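PDB 6LKJ: ABC transporter, solute-binding protein, which binds a hexose 6-phosphate between its two lobes and probably serves as the substrate-capturing component of an ABC import system. Local coordinates for residues L3-P8 with V54-V59. Numbering follows the deposited sequence.
Sequences LTVYSP and VFMGGV. With BGP (6-O-phosphono-beta-D-galactopyranose), chain B.
Tyr6 joins strand 3-7 to the parallel strand 54-56 through both of its backbone polar groups. Its N donates to Val54 O at 2.8 Å, and its O accepts from Met56 N at 3.0 Å. A longer bond, 3.3 Å from Val54 N to Thr4 O, precedes these, and CA-H...O contacts from Val5 to Val54 O and from Phe55 to Tyr6 O run between them. Past the last backbone bond the serine hydroxyl takes over: with OG anti to the backbone N (chi1 -178°), Ser7 donates to Met56 O at 2.9 Å, approaching from above the carbonyl plane, and the same OG is also hydrogen-bonded to Tyr9 N.

This parallel pairing lies in the mixed sheet of one lobe of a periplasmic-binding-protein fold, where strand 2-7 lies between strands 28-33 and 54-56, strand 54-56 has strand 213-221 antiparallel on its other side, and the strand ends lead into the ligand cleft. There Gly58 N donates to O3 of the bound 6-O-phosphono-beta-D-galactopyranose at 2.8 Å, while CB and CG of Pro8 pack against the sugar's O6 and O4. Thr36 and Asp216 are among the other residues that bind this ligand.

Apolar contacts line both faces of the pair. On one, Val5 CG2 lies against Val54 CB, the two side chains running alongside each other, and Val5 CG1 meets Met56 CG at 3.7 Å; Leu233 and Leu237 of helix 230-237 pack over this side. On the other, the Tyr6 and Phe55 rings are nearly parallel, at 15°, but with centroids 6.0 Å apart they have little face-to-face overlap. The closer touch is Tyr6 CB against Phe55 CD2, 3.4 Å apart, while Pro8 CD reaches Phe55 CE1. Helix 36-44 covers this face, and Tyr6 OH is hydrogen-bonded to Gly52 N and Glu46.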
loop_
_atom_site.group_PDB
_atom_site.type_symbol
_atom_site.label_atom_id
_atom_site.label_comp_id
_atom_site.label_asym_id
_atom_site.label_seq_id
_atom_site.Cartn_x
_atom_site.Cartn_y
_atom_site.Cartn_z
ATOM N N LEU A 3 20.840 -1.014 10.805
ATOM C CA LEU A 3 20.267 -0.887 9.471
ATOM C C LEU A 3 18.901 -0.226 9.604
ATOM O O LEU A 3 18.029 -0.739 10.312
ATOM C CB LEU A 3 20.149 -2.257 8.800
ATOM C CG LEU A 3 19.984 -2.363 7.280
ATOM C CD1 LEU A 3 20.349 -3.764 6.819
ATOM C CD2 LEU A 3 18.567 -2.020 6.835
ATOM N N THR A 4 18.713 0.901 8.922
ATOM C CA THR A 4 17.498 1.698 9.050
ATOM C C THR A 4 16.607 1.508 7.827
ATOM O O THR A 4 17.080 1.581 6.688
ATOM C CB THR A 4 17.839 3.179 9.234
ATOM O OG1 THR A 4 18.473 3.365 10.505
ATOM C CG2 THR A 4 16.582 4.034 9.174
ATOM N N VAL A 5 15.318 1.272 8.068
ATOM C CA VAL A 5 14.342 1.019 7.015
ATOM C C VAL A 5 13.254 2.083 7.087
ATOM O O VAL A 5 12.656 2.294 8.147
ATOM C CB VAL A 5 13.729 -0.390 7.141
ATOM C CG1 VAL A 5 12.627 -0.590 6.109
ATOM C CG2 VAL A 5 14.804 -1.460 6.997
ATOM N N TYR A 6 13.002 2.752 5.961
ATOM C CA TYR A 6 11.822 3.596 5.808
ATOM C C TYR A 6 10.660 2.730 5.343
ATOM O O TYR A 6 10.796 1.968 4.380
ATOM C CB TYR A 6 12.048 4.715 4.789
ATOM C CG TYR A 6 13.282 5.567 4.975
ATOM C CD1 TYR A 6 14.511 5.165 4.467
ATOM C CD2 TYR A 6 13.208 6.799 5.611
ATOM C CE1 TYR A 6 15.639 5.952 4.617
ATOM C CE2 TYR A 6 14.331 7.595 5.765
ATOM C CZ TYR A 6 15.542 7.166 5.265
ATOM O OH TYR A 6 16.663 7.951 5.414
ATOM N N SER A 7 9.511 2.858 6.008
ATOM C CA SER A 7 8.375 2.061 5.572
ATOM C C SER A 7 7.041 2.709 5.916
ATOM O O SER A 7 6.805 3.032 7.091
ATOM C CB SER A 7 8.430 0.660 6.181
ATOM O OG SER A 7 7.343 -0.124 5.724
ATOM N N PRO A 8 6.161 2.909 4.929
ATOM C CA PRO A 8 4.783 3.313 5.243
ATOM C C PRO A 8 3.933 2.186 5.808
ATOM O O PRO A 8 2.792 2.443 6.210
ATOM C CB PRO A 8 4.242 3.793 3.890
ATOM C CG PRO A 8 5.045 3.037 2.883
ATOM C CD PRO A 8 6.418 2.892 3.479
ATOM N N VAL A 54 17.167 1.239 3.451
ATOM C CA VAL A 54 16.181 0.531 2.639
ATOM C C VAL A 54 14.829 1.221 2.775
ATOM O O VAL A 54 14.473 1.708 3.852
ATOM C CB VAL A 54 16.086 -0.959 3.047
ATOM C CG1 VAL A 54 14.970 -1.666 2.288
ATOM C CG2 VAL A 54 17.414 -1.667 2.812
ATOM N N PHE A 55 14.084 1.275 1.670
ATOM C CA PHE A 55 12.701 1.739 1.647
ATOM C C PHE A 55 11.827 0.580 1.192
ATOM O O PHE A 55 12.000 0.071 0.080
ATOM C CB PHE A 55 12.539 2.939 0.710
ATOM C CG PHE A 55 11.327 3.786 0.997
ATOM C CD1 PHE A 55 10.047 3.279 0.824
ATOM C CD2 PHE A 55 11.467 5.099 1.420
ATOM C CE1 PHE A 55 8.933 4.059 1.083
ATOM C CE2 PHE A 55 10.355 5.885 1.680
ATOM C CZ PHE A 55 9.088 5.363 1.510
ATOM N N MET A 56 10.895 0.156 2.046
ATOM C CA MET A 56 9.984 -0.929 1.713
ATOM C C MET A 56 8.546 -0.479 1.933
ATOM O O MET A 56 8.229 0.162 2.939
ATOM C CB MET A 56 10.288 -2.199 2.535
ATOM C CG MET A 56 9.984 -2.105 4.023
ATOM S SD MET A 56 10.406 -3.622 4.910
ATOM C CE MET A 56 9.225 -4.773 4.215
ATOM N N GLY A 57 7.682 -0.811 0.983
ATOM C CA GLY A 57 6.300 -0.390 1.032
ATOM C C GLY A 57 6.025 0.777 0.099
ATOM O O GLY A 57 6.922 1.516 -0.314
ATOM N N GLY A 58 4.751 0.944 -0.232
ATOM C CA GLY A 58 4.338 1.957 -1.177
ATOM C C GLY A 58 4.549 1.522 -2.617
ATOM O O GLY A 58 5.331 0.623 -2.927
ATOM N N VAL A 59 3.820 2.180 -3.517
ATOM C CA VAL A 59 3.946 1.898 -4.942
ATOM C C VAL A 59 5.181 2.622 -5.465
ATOM O O VAL A 59 5.081 3.609 -6.203
ATOM C CB VAL A 59 2.666 2.292 -5.707
ATOM C CG1 VAL A 59 1.581 1.252 -5.466
ATOM C CG2 VAL A 59 2.168 3.664 -5.268
HETATM C C1 BGP B . -0.997 0.796 0.839
HETATM C C2 BGP B . 0.283 0.254 0.225
HETATM C C3 BGP B . 1.260 -0.122 1.281
HETATM C C4 BGP B . 1.540 1.028 2.208
HETATM C C5 BGP B . 0.245 1.571 2.811
HETATM C C6 BGP B . 0.531 2.748 3.686
HETATM O O1 BGP B . -1.843 1.196 -0.133
HETATM O O2 BGP B . -0.027 -0.910 -0.579
HETATM O O3 BGP B . 2.500 -0.528 0.667
HETATM O O4 BGP B . 2.183 2.063 1.448
HETATM O O5 BGP B . -0.705 1.960 1.756
HETATM O O6 BGP B . 1.042 3.783 2.926
HETATM P P BGP B . 0.304 5.254 2.992
HETATM O O1P BGP B . -1.075 5.166 2.393
HETATM O O2P BGP B . 1.133 6.245 2.207
HETATM O O3P BGP B . 0.208 5.708 4.424
#